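PDB 4NPR: xyloglucan-specific endo-beta-1,4-glucanase GH12 from Aspergillus niveus, which probably hydrolyses internal beta-1,4-glucosidic linkages of xyloglucan, with retention of the beta configuration, to release xyloglucan oligosaccharides. Local coordinates for residues Gly37-Tyr42 against Asn66-Asn71; Gly54-Thr59 against Thr72-Ser77; Ile167-Tyr172 against Tyr182-Gln187. All coordinates share one frame; numbering follows the deposited sequence.

Contact 1 of 3, residues Gly37-Tyr42 against Asn66-Asn71; sequences GNYILY and NTIVWN. With SO4 (sulfate ion), chain C.
The phenol oxygen of Tyr39 is gripped by two groups: OH donates to Asn66 O at 2.8 Å, a bond lying in the carbonyl plane with a C=O...O angle of 158°, and the same oxygen is hydrogen-bonded to the backbone N of Val240. A second polar link runs from Asn38 ND2 to Asn66 OD1, 3.1 Å long. It is fairly straight at the hydrogen (162°) and leaves in the plane of the Asn38 amide, yet it reaches OD1 from above the Asn66 amide. Further along, the contact is apolar. Ile68 CG2 sits 4.3 Å above the centre of the Tyr39 ring, and Leu41 CD1 lies over the Trp70 indole face, 3.6 Å from the centroid of the five-membered ring. Leu41 CG is anti to the backbone N (chi1 177°), which carries its CD1 branch across to that ring. The side chain of Thr67 leaves its strand pointing away from 37-42, and OG1 donates to sulfate O2 at 2.7 Å; Ser239 OG also binds this ion, probably a crystallisation component. Strands 39-42 and 67-77 belong to the two facing sheets, and the chemistry implies an apolar interior in which the phenol oxygen of the buried Tyr39 has two hydrogen-bond partners.

Contact 2 of 3, residues Gly54-Thr59 against Thr72-Ser77; sequences GSQCTT and TKWSWS
With chi1 at 168° and the chain extended beyond CG, Gln56 lays its side chain alongside that of Trp74, both pointing the same way, and delivers its amide between Thr72 and Trp76. Trp76 instead has CG anti to its carbonyl carbon (chi1 -66°), which swings the indole back over the neighbouring strand and puts NE1 3.0 Å from Gln56 OE1. That oxygen lies in the indole plane and has a second hydrogen-bond partner in Ser85 OG. At the other end of the amide, Gln56 NE2 donates to Thr72 OG1 at 3.1 Å, so both amide atoms are engaged and the flip of the group is fixed. Thr72 OG1 is also 2.9 Å from Thr58 OG1 and 3.0 Å from Cys57 O, while Thr58 OG1 has a further partner in Asn43 OD1. The indole of Trp76 continues over the backbone, where CH2 is 3.8 Å from Ser55 CA; Gly54, paired with Trp76, presents only its backbone to the ring. Trp74 NE1 is hydrogen-bonded to Tyr112 OH.

Beneath these side chains the backbones pair antiparallel, their axes 4.6 Å apart. Ser55 with Ser75 and Cys57 with Lys73 are the hydrogen-bonded pairs, the latter closed by Lys73 N to Cys57 O at 2.8 Å. Gly54 with Trp76, Gln56 with Trp74 and Thr58 with Thr72 are non-hydrogen-bonded pairs. The face bearing Gln56, Trp74 and Trp76 packs on Pro225 of strand 215-226, in the facing sheet. On the reverse face Cys57 is tied by a disulfide to Cys28, next to strand 25-27. The arrangement is that of a beta hairpin, strands 53-64 and 67-77, within one sheet of the beta jelly roll of glycoside hydrolase family 12.

Contact 3 of 3, residues Ile167-Tyr172 against Tyr182-Gln187; sequences IKFNLY and YSFVAQ
Phe169 and Phe184 meet across a beta hairpin of the jelly roll, strands 167-176 and 179-186, in a T-shaped stack: the edge of Phe184 is directed at the face of Phe169, with planes at 86° and centroids 5.7 Å apart. Phe184 CB also lies over that Phe169 face. The Phe184 ring in turn offers one of its own faces to Leu171, whose CD1 stands 3.8 Å from the centroid and only 3° off the normal. A chi1 of 178° turns the Leu171 branch toward Phe184, CD1 ending over the ring. Phe200 of helix 198-207 meets both phenylalanines, so this face is covered by the helix. On the reverse face Tyr172 crosses Val185, CE2 touching CG2 at 3.6 Å. The backbones are tied by paired bonds at Asn170 with Val185 and at Tyr172 with Ser183. Beyond them, Gln187 N donates to Lys168 O at 3.1 Å, almost straight at the hydrogen. Gln187 then runs its aliphatic chain past this carbonyl, its OE1 resting 3.4 Å from Lys168 CG. Its NE2 donates within its own amide plane to Asn170 OD1 at 2.9 Å, approaching that oxygen from above the Asn170 carbonyl plane.

Overall arrangement
Contacts 1 and 2 share strand 67-77 and adjoin, although their centres are 18 Å apart: Asn71 O of contact 1 is 2.6 Å from Thr59 N of contact 2, a probable hydrogen bond, and Leu41 CD2 packs on Thr58 CG2 at 4.0 Å. Contact 2 lies within one sheet, whereas contact 1 bridges that sheet to strand 39-42 of the other. Contact 3 pairs two strands of that second sheet, on the opposite side of the chain's centre from contact 1, with nearest atoms about 17 Å apart. It is likewise remote from contact 2, at about 16 Å between nearest atoms. The sulfate, probably from the crystallisation liquor, touches contact 1 and gives no evidence about substrate binding.

Contact 1 of 3, residues Gly37-Tyr42 against Asn66-Asn71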
loop_
_atom_site.group_PDB
_atom_site.type_symbol
_atom_site.label_atom_id
_atom_site.label_comp_id
_atom_site.label_asym_id
_atom_site.label_seq_id
_atom_site.Cartn_x
_atom_site.Cartn_y
_atom_site.Cartn_z
ATOM N N GLY A 37 -1.508 -11.166 -15.476
ATOM C CA GLY A 37 -2.881 -11.474 -15.110
ATOM C C GLY A 37 -3.632 -10.194 -14.826
ATOM O O GLY A 37 -3.768 -9.315 -15.683
ATOM N N ASN A 38 -4.097 -10.080 -13.601
ATOM C CA ASN A 38 -4.874 -8.921 -13.228
ATOM C C ASN A 38 -4.113 -7.867 -12.502
ATOM O O ASN A 38 -4.725 -6.997 -11.932
ATOM C CB ASN A 38 -6.052 -9.380 -12.404
ATOM C CG ASN A 38 -6.944 -10.259 -13.196
ATOM O OD1 ASN A 38 -7.334 -9.918 -14.314
ATOM N ND2 ASN A 38 -7.248 -11.415 -12.655
ATOM N N TYR A 39 -2.791 -7.905 -12.575
ATOM C CA TYR A 39 -1.955 -6.955 -11.855
ATOM C C TYR A 39 -1.070 -6.180 -12.848
ATOM O O TYR A 39 -0.862 -6.621 -13.963
ATOM C CB TYR A 39 -1.110 -7.675 -10.784
ATOM C CG TYR A 39 -1.930 -8.481 -9.774
ATOM C CD1 TYR A 39 -2.535 -7.851 -8.679
ATOM C CD2 TYR A 39 -2.124 -9.884 -9.911
ATOM C CE1 TYR A 39 -3.283 -8.556 -7.744
ATOM C CE2 TYR A 39 -2.876 -10.602 -8.961
ATOM C CZ TYR A 39 -3.455 -9.921 -7.888
ATOM O OH TYR A 39 -4.209 -10.572 -6.934
ATOM N N ILE A 40 -0.664 -4.976 -12.464
ATOM C CA ILE A 40 0.455 -4.293 -13.052
ATOM C C ILE A 40 1.356 -4.040 -11.861
ATOM O O ILE A 40 0.908 -3.549 -10.803
ATOM C CB ILE A 40 0.054 -2.968 -13.704
ATOM C CG1 ILE A 40 -0.847 -3.212 -14.929
ATOM C CG2 ILE A 40 1.277 -2.204 -14.202
ATOM C CD1 ILE A 40 -1.611 -1.979 -15.375
ATOM N N LEU A 41 2.610 -4.436 -11.999
ATOM C CA LEU A 41 3.575 -4.300 -10.943
ATOM C C LEU A 41 4.451 -3.135 -11.317
ATOM O O LEU A 41 4.961 -3.093 -12.422
ATOM C CB LEU A 41 4.392 -5.583 -10.819
ATOM C CG LEU A 41 5.519 -5.649 -9.799
ATOM C CD1 LEU A 41 4.980 -5.720 -8.383
ATOM C CD2 LEU A 41 6.358 -6.898 -10.035
ATOM N N TYR A 42 4.659 -2.223 -10.385
ATOM C CA TYR A 42 5.304 -0.929 -10.652
ATOM C C TYR A 42 6.515 -0.750 -9.782
ATOM O O TYR A 42 6.482 -1.125 -8.635
ATOM C CB TYR A 42 4.372 0.228 -10.274
ATOM C CG TYR A 42 3.135 0.406 -11.105
ATOM C CD1 TYR A 42 3.171 1.187 -12.280
ATOM C CD2 TYR A 42 1.901 -0.157 -10.710
ATOM C CE1 TYR A 42 2.028 1.395 -13.039
ATOM C CE2 TYR A 42 0.743 0.043 -11.476
ATOM C CZ TYR A 42 0.818 0.827 -12.628
ATOM O OH TYR A 42 -0.275 1.056 -13.411
ATOM N N ASN A 66 -4.666 -16.178 -9.222
ATOM C CA ASN A 66 -4.604 -14.736 -8.925
ATOM C C ASN A 66 -3.567 -14.344 -7.871
ATOM O O ASN A 66 -3.682 -13.289 -7.285
ATOM C CB ASN A 66 -5.975 -14.170 -8.564
ATOM C CG ASN A 66 -6.134 -12.720 -9.044
ATOM O OD1 ASN A 66 -5.684 -12.352 -10.156
ATOM N ND2 ASN A 66 -6.748 -11.884 -8.207
ATOM N N THR A 67 -2.530 -15.171 -7.705
ATOM C CA THR A 67 -1.444 -14.951 -6.738
ATOM C C THR A 67 -0.115 -14.551 -7.376
ATOM O O THR A 67 0.444 -15.289 -8.176
ATOM C CB THR A 67 -1.216 -16.253 -5.955
ATOM O OG1 THR A 67 -2.444 -16.615 -5.334
ATOM C CG2 THR A 67 -0.141 -16.100 -4.895
ATOM N N ILE A 68 0.401 -13.390 -6.996
ATOM C CA ILE A 68 1.636 -12.862 -7.586
ATOM C C ILE A 68 2.768 -12.973 -6.559
ATOM O O ILE A 68 2.514 -12.847 -5.353
ATOM C CB ILE A 68 1.476 -11.425 -8.118
ATOM C CG1 ILE A 68 2.777 -10.926 -8.774
ATOM C CG2 ILE A 68 1.068 -10.437 -7.027
ATOM C CD1 ILE A 68 2.585 -9.725 -9.693
ATOM N N VAL A 69 3.972 -13.307 -7.047
ATOM C CA VAL A 69 5.197 -13.436 -6.259
ATOM C C VAL A 69 6.197 -12.452 -6.866
ATOM O O VAL A 69 6.449 -12.475 -8.072
ATOM C CB VAL A 69 5.739 -14.911 -6.337
ATOM C CG1 VAL A 69 7.025 -15.131 -5.525
ATOM C CG2 VAL A 69 4.626 -15.900 -5.915
ATOM N N TRP A 70 6.719 -11.544 -6.054
ATOM C CA TRP A 70 7.641 -10.529 -6.553
ATOM C C TRP A 70 8.518 -10.014 -5.449
ATOM O O TRP A 70 8.336 -10.404 -4.280
ATOM C CB TRP A 70 6.895 -9.345 -7.174
ATOM C CG TRP A 70 5.964 -8.552 -6.242
ATOM C CD1 TRP A 70 4.696 -8.900 -5.839
ATOM C CD2 TRP A 70 6.216 -7.255 -5.661
ATOM N NE1 TRP A 70 4.150 -7.899 -5.045
ATOM C CE2 TRP A 70 5.065 -6.883 -4.929
ATOM C CE3 TRP A 70 7.294 -6.376 -5.698
ATOM C CZ2 TRP A 70 4.983 -5.673 -4.243
ATOM C CZ3 TRP A 70 7.209 -5.188 -5.017
ATOM C CH2 TRP A 70 6.076 -4.844 -4.298
ATOM N N ASN A 71 9.447 -9.126 -5.830
ATOM C CA ASN A 71 10.249 -8.397 -4.869
ATOM C C ASN A 71 10.801 -7.081 -5.376
ATOM O O ASN A 71 10.778 -6.768 -6.579
ATOM C CB ASN A 71 11.417 -9.257 -4.374
ATOM C CG ASN A 71 12.536 -9.380 -5.393
ATOM O OD1 ASN A 71 13.110 -8.373 -5.859
ATOM N ND2 ASN A 71 12.877 -10.631 -5.735
HETATM S S SO4 C . -4.385 -17.190 -2.278
HETATM O O1 SO4 C . -4.507 -16.881 -0.830
HETATM O O2 SO4 C . -3.286 -16.340 -2.810
HETATM O O3 SO4 C . -4.049 -18.636 -2.417
HETATM O O4 SO4 C . -5.666 -16.900 -3.003
#

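Contact 2 of 3, residues Gly54-Thr59 against Thr72-Ser77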
loop_
_atom_site.group_PDB
_atom_site.type_symbol
_atom_site.label_atom_id
_atom_site.label_comp_id
_atom_site.label_asym_id
_atom_site.label_seq_id
_atom_site.Cartn_x
_atom_site.Cartn_y
_atom_site.Cartn_z
ATOM N N GLY A 54 20.981 6.760 -3.935
ATOM C CA GLY A 54 20.269 5.472 -3.899
ATOM C C GLY A 54 19.678 5.006 -5.225
ATOM O O GLY A 54 19.720 5.705 -6.229
ATOM N N SER A 55 19.111 3.809 -5.229
ATOM C CA SER A 55 18.361 3.351 -6.383
ATOM C C SER A 55 17.487 2.191 -5.949
ATOM O O SER A 55 17.492 1.824 -4.774
ATOM C CB SER A 55 19.281 2.981 -7.556
ATOM O OG SER A 55 20.209 1.930 -7.257
ATOM N N GLN A 56 16.720 1.637 -6.875
ATOM C CA GLN A 56 15.796 0.577 -6.544
ATOM C C GLN A 56 15.350 -0.146 -7.787
ATOM O O GLN A 56 14.985 0.510 -8.739
ATOM C CB GLN A 56 14.561 1.166 -5.855
ATOM C CG GLN A 56 13.366 0.232 -5.683
ATOM C CD GLN A 56 12.368 0.827 -4.732
ATOM O OE1 GLN A 56 12.561 1.956 -4.241
ATOM N NE2 GLN A 56 11.283 0.081 -4.444
ATOM N N CYS A 57 15.355 -1.487 -7.707
ATOM C CA CYS A 57 14.910 -2.411 -8.764
ATOM C C CYS A 57 13.849 -3.362 -8.250
ATOM O O CYS A 57 13.928 -3.895 -7.141
ATOM C CB CYS A 57 16.072 -3.263 -9.288
ATOM S SG CYS A 57 17.469 -2.271 -9.873
ATOM N N THR A 58 12.856 -3.592 -9.087
ATOM C CA THR A 58 11.711 -4.411 -8.740
ATOM C C THR A 58 11.718 -5.650 -9.624
ATOM O O THR A 58 12.065 -5.585 -10.801
ATOM C CB THR A 58 10.436 -3.561 -8.903
ATOM O OG1 THR A 58 10.377 -2.639 -7.829
ATOM C CG2 THR A 58 9.175 -4.377 -8.864
ATOM N N THR A 59 11.336 -6.799 -9.075
ATOM C CA THR A 59 11.350 -8.049 -9.876
ATOM C C THR A 59 10.067 -8.827 -9.766
ATOM O O THR A 59 9.637 -9.189 -8.707
ATOM C CB THR A 59 12.512 -8.980 -9.445
ATOM O OG1 THR A 59 13.768 -8.297 -9.599
ATOM C CG2 THR A 59 12.523 -10.322 -10.265
ATOM N N THR A 72 11.334 -6.322 -4.438
ATOM C CA THR A 72 12.071 -5.159 -4.790
ATOM C C THR A 72 13.287 -4.977 -3.866
ATOM O O THR A 72 13.255 -5.372 -2.704
ATOM C CB THR A 72 11.131 -3.944 -4.769
ATOM O OG1 THR A 72 11.822 -2.812 -5.296
ATOM C CG2 THR A 72 10.676 -3.619 -3.383
ATOM N N LYS A 73 14.327 -4.339 -4.397
ATOM C CA LYS A 73 15.583 -4.172 -3.720
ATOM C C LYS A 73 15.987 -2.754 -3.839
ATOM O O LYS A 73 15.827 -2.161 -4.901
ATOM C CB LYS A 73 16.629 -5.027 -4.404
ATOM C CG LYS A 73 16.265 -6.496 -4.318
ATOM C CD LYS A 73 17.228 -7.450 -4.992
ATOM C CE LYS A 73 16.879 -8.867 -4.537
ATOM N NZ LYS A 73 16.950 -9.828 -5.669
ATOM N N TRP A 74 16.549 -2.197 -2.774
ATOM C CA TRP A 74 16.791 -0.780 -2.760
ATOM C C TRP A 74 17.785 -0.326 -1.730
ATOM O O TRP A 74 18.003 -0.985 -0.730
ATOM C CB TRP A 74 15.458 0.012 -2.581
ATOM C CG TRP A 74 14.632 -0.275 -1.321
ATOM C CD1 TRP A 74 13.574 -1.142 -1.213
ATOM C CD2 TRP A 74 14.783 0.322 -0.020
ATOM N NE1 TRP A 74 13.068 -1.135 0.066
ATOM C CE2 TRP A 74 13.795 -0.253 0.824
ATOM C CE3 TRP A 74 15.633 1.283 0.503
ATOM C CZ2 TRP A 74 13.635 0.118 2.151
ATOM C CZ3 TRP A 74 15.485 1.644 1.857
ATOM C CH2 TRP A 74 14.492 1.055 2.659
ATOM N N SER A 75 18.400 0.818 -2.014
ATOM C CA SER A 75 19.081 1.599 -1.018
ATOM C C SER A 75 18.731 3.041 -1.307
ATOM O O SER A 75 18.732 3.447 -2.466
ATOM C CB SER A 75 20.589 1.453 -1.147
ATOM O OG SER A 75 20.983 0.102 -1.000
ATOM N N TRP A 76 18.449 3.798 -0.242
ATOM C CA TRP A 76 18.116 5.226 -0.305
ATOM C C TRP A 76 18.713 5.951 0.886
ATOM O O TRP A 76 18.788 5.412 2.006
ATOM C CB TRP A 76 16.602 5.437 -0.269
ATOM C CG TRP A 76 15.862 4.936 -1.439
ATOM C CD1 TRP A 76 14.962 3.953 -1.451
ATOM C CD2 TRP A 76 15.959 5.419 -2.769
ATOM N NE1 TRP A 76 14.480 3.758 -2.716
ATOM C CE2 TRP A 76 15.072 4.664 -3.549
ATOM C CE3 TRP A 76 16.706 6.417 -3.375
ATOM C CZ2 TRP A 76 14.911 4.866 -4.916
ATOM C CZ3 TRP A 76 16.552 6.630 -4.757
ATOM C CH2 TRP A 76 15.660 5.851 -5.508
ATOM N N SER A 77 19.137 7.181 0.657
ATOM C CA SER A 77 19.493 8.014 1.789
ATOM C C SER A 77 19.195 9.460 1.498
ATOM O O SER A 77 18.886 9.808 0.340
ATOM C CB SER A 77 20.913 7.807 2.232
ATOM O OG SER A 77 21.777 8.286 1.251
#

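Contact 3 of 3, residues Ile167-Tyr172 against Tyr182-Gln187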
loop_
_atom_site.group_PDB
_atom_site.type_symbol
_atom_site.label_atom_id
_atom_site.label_comp_id
_atom_site.label_asym_id
_atom_site.label_seq_id
_atom_site.Cartn_x
_atom_site.Cartn_y
_atom_site.Cartn_z
ATOM N N ILE A 167 -7.125 -7.337 13.678
ATOM C CA ILE A 167 -5.851 -6.687 14.025
ATOM C C ILE A 167 -6.161 -5.344 14.653
ATOM O O ILE A 167 -7.011 -4.622 14.156
ATOM C CB ILE A 167 -5.027 -6.372 12.733
ATOM C CG1 ILE A 167 -4.584 -7.649 12.024
ATOM C CG2 ILE A 167 -3.818 -5.483 13.029
ATOM C CD1 ILE A 167 -3.992 -7.383 10.660
ATOM N N LYS A 168 -5.447 -5.006 15.723
ATOM C CA LYS A 168 -5.571 -3.698 16.377
ATOM C C LYS A 168 -4.729 -2.655 15.642
ATOM O O LYS A 168 -3.561 -2.863 15.353
ATOM C CB LYS A 168 -5.151 -3.778 17.820
ATOM C CG LYS A 168 -5.844 -2.765 18.762
ATOM C CD LYS A 168 -6.190 -3.439 20.116
ATOM C CE LYS A 168 -6.125 -2.479 21.322
ATOM N NZ LYS A 168 -6.908 -1.223 21.127
ATOM N N PHE A 169 -5.372 -1.549 15.314
ATOM C CA PHE A 169 -4.793 -0.478 14.527
ATOM C C PHE A 169 -4.751 0.822 15.313
ATOM O O PHE A 169 -5.660 1.108 16.083
ATOM C CB PHE A 169 -5.657 -0.284 13.283
ATOM C CG PHE A 169 -5.431 -1.330 12.231
ATOM C CD1 PHE A 169 -4.291 -1.304 11.448
ATOM C CD2 PHE A 169 -6.324 -2.326 12.038
ATOM C CE1 PHE A 169 -4.058 -2.274 10.497
ATOM C CE2 PHE A 169 -6.099 -3.287 11.095
ATOM C CZ PHE A 169 -4.975 -3.258 10.312
ATOM N N ASN A 170 -3.692 1.600 15.123
ATOM C CA ASN A 170 -3.762 3.026 15.353
ATOM C C ASN A 170 -4.279 3.671 14.056
ATOM O O ASN A 170 -3.723 3.439 12.994
ATOM C CB ASN A 170 -2.409 3.604 15.634
ATOM C CG ASN A 170 -1.862 3.208 16.980
ATOM O OD1 ASN A 170 -2.572 2.978 17.939
ATOM N ND2 ASN A 170 -0.555 3.133 17.042
ATOM N N LEU A 171 -5.292 4.521 14.148
ATOM C CA LEU A 171 -5.859 5.176 12.973
ATOM C C LEU A 171 -5.478 6.652 12.903
ATOM O O LEU A 171 -5.704 7.382 13.835
ATOM C CB LEU A 171 -7.388 5.052 12.963
ATOM C CG LEU A 171 -8.060 5.782 11.768
ATOM C CD1 LEU A 171 -7.485 5.264 10.457
ATOM C CD2 LEU A 171 -9.585 5.651 11.750
ATOM N N TYR A 172 -5.000 7.074 11.734
ATOM C CA TYR A 172 -4.581 8.418 11.463
ATOM C C TYR A 172 -5.377 9.040 10.338
ATOM O O TYR A 172 -5.795 8.359 9.408
ATOM C CB TYR A 172 -3.111 8.390 11.069
ATOM C CG TYR A 172 -2.280 7.832 12.164
ATOM C CD1 TYR A 172 -1.817 8.653 13.173
ATOM C CD2 TYR A 172 -2.024 6.492 12.231
ATOM C CE1 TYR A 172 -1.088 8.159 14.228
ATOM C CE2 TYR A 172 -1.310 5.963 13.277
ATOM C CZ TYR A 172 -0.821 6.791 14.286
ATOM O OH TYR A 172 -0.094 6.236 15.375
ATOM N N TYR A 182 -6.848 8.418 5.270
ATOM C CA TYR A 182 -6.969 7.593 6.462
ATOM C C TYR A 182 -5.921 6.506 6.412
ATOM O O TYR A 182 -5.833 5.805 5.424
ATOM C CB TYR A 182 -8.302 6.915 6.497
ATOM C CG TYR A 182 -9.472 7.829 6.838
ATOM C CD1 TYR A 182 -9.685 8.269 8.158
ATOM C CD2 TYR A 182 -10.372 8.219 5.867
ATOM C CE1 TYR A 182 -10.723 9.129 8.472
ATOM C CE2 TYR A 182 -11.445 9.046 6.183
ATOM C CZ TYR A 182 -11.600 9.506 7.475
ATOM O OH TYR A 182 -12.644 10.330 7.751
ATOM N N SER A 183 -5.137 6.366 7.496
ATOM C CA SER A 183 -4.098 5.346 7.598
ATOM C C SER A 183 -4.270 4.467 8.827
ATOM O O SER A 183 -4.245 4.957 9.945
ATOM C CB SER A 183 -2.714 5.982 7.635
ATOM O OG SER A 183 -2.385 6.523 6.382
ATOM N N PHE A 184 -4.442 3.161 8.580
ATOM C CA PHE A 184 -4.580 2.180 9.630
ATOM C C PHE A 184 -3.191 1.614 9.801
ATOM O O PHE A 184 -2.635 1.039 8.882
ATOM C CB PHE A 184 -5.546 1.068 9.224
ATOM C CG PHE A 184 -6.969 1.521 9.079
ATOM C CD1 PHE A 184 -7.380 2.198 7.957
ATOM C CD2 PHE A 184 -7.903 1.242 10.063
ATOM C CE1 PHE A 184 -8.685 2.612 7.831
ATOM C CE2 PHE A 184 -9.210 1.647 9.944
ATOM C CZ PHE A 184 -9.595 2.334 8.826
ATOM N N VAL A 185 -2.614 1.801 10.967
ATOM C CA VAL A 185 -1.264 1.363 11.205
ATOM C C VAL A 185 -1.288 0.299 12.284
ATOM O O VAL A 185 -1.659 0.582 13.456
ATOM C CB VAL A 185 -0.388 2.526 11.675
ATOM C CG1 VAL A 185 1.023 2.006 11.972
ATOM C CG2 VAL A 185 -0.368 3.657 10.631
ATOM N N ALA A 186 -0.932 -0.927 11.899
ATOM C CA ALA A 186 -1.039 -2.038 12.830
ATOM C C ALA A 186 -0.087 -1.840 14.005
ATOM O O ALA A 186 1.052 -1.407 13.820
ATOM C CB ALA A 186 -0.766 -3.345 12.135
ATOM N N GLN A 187 -0.573 -2.101 15.209
ATOM C CA GLN A 187 0.232 -1.969 16.432
ATOM C C GLN A 187 1.406 -2.975 16.541
ATOM O O GLN A 187 2.408 -2.661 17.165
ATOM C CB GLN A 187 -0.682 -2.079 17.666
ATOM C CG GLN A 187 -1.675 -0.945 17.704
ATOM C CD GLN A 187 -2.473 -0.811 18.996
ATOM O OE1 GLN A 187 -2.718 -1.767 19.752
ATOM N NE2 GLN A 187 -2.929 0.402 19.225
#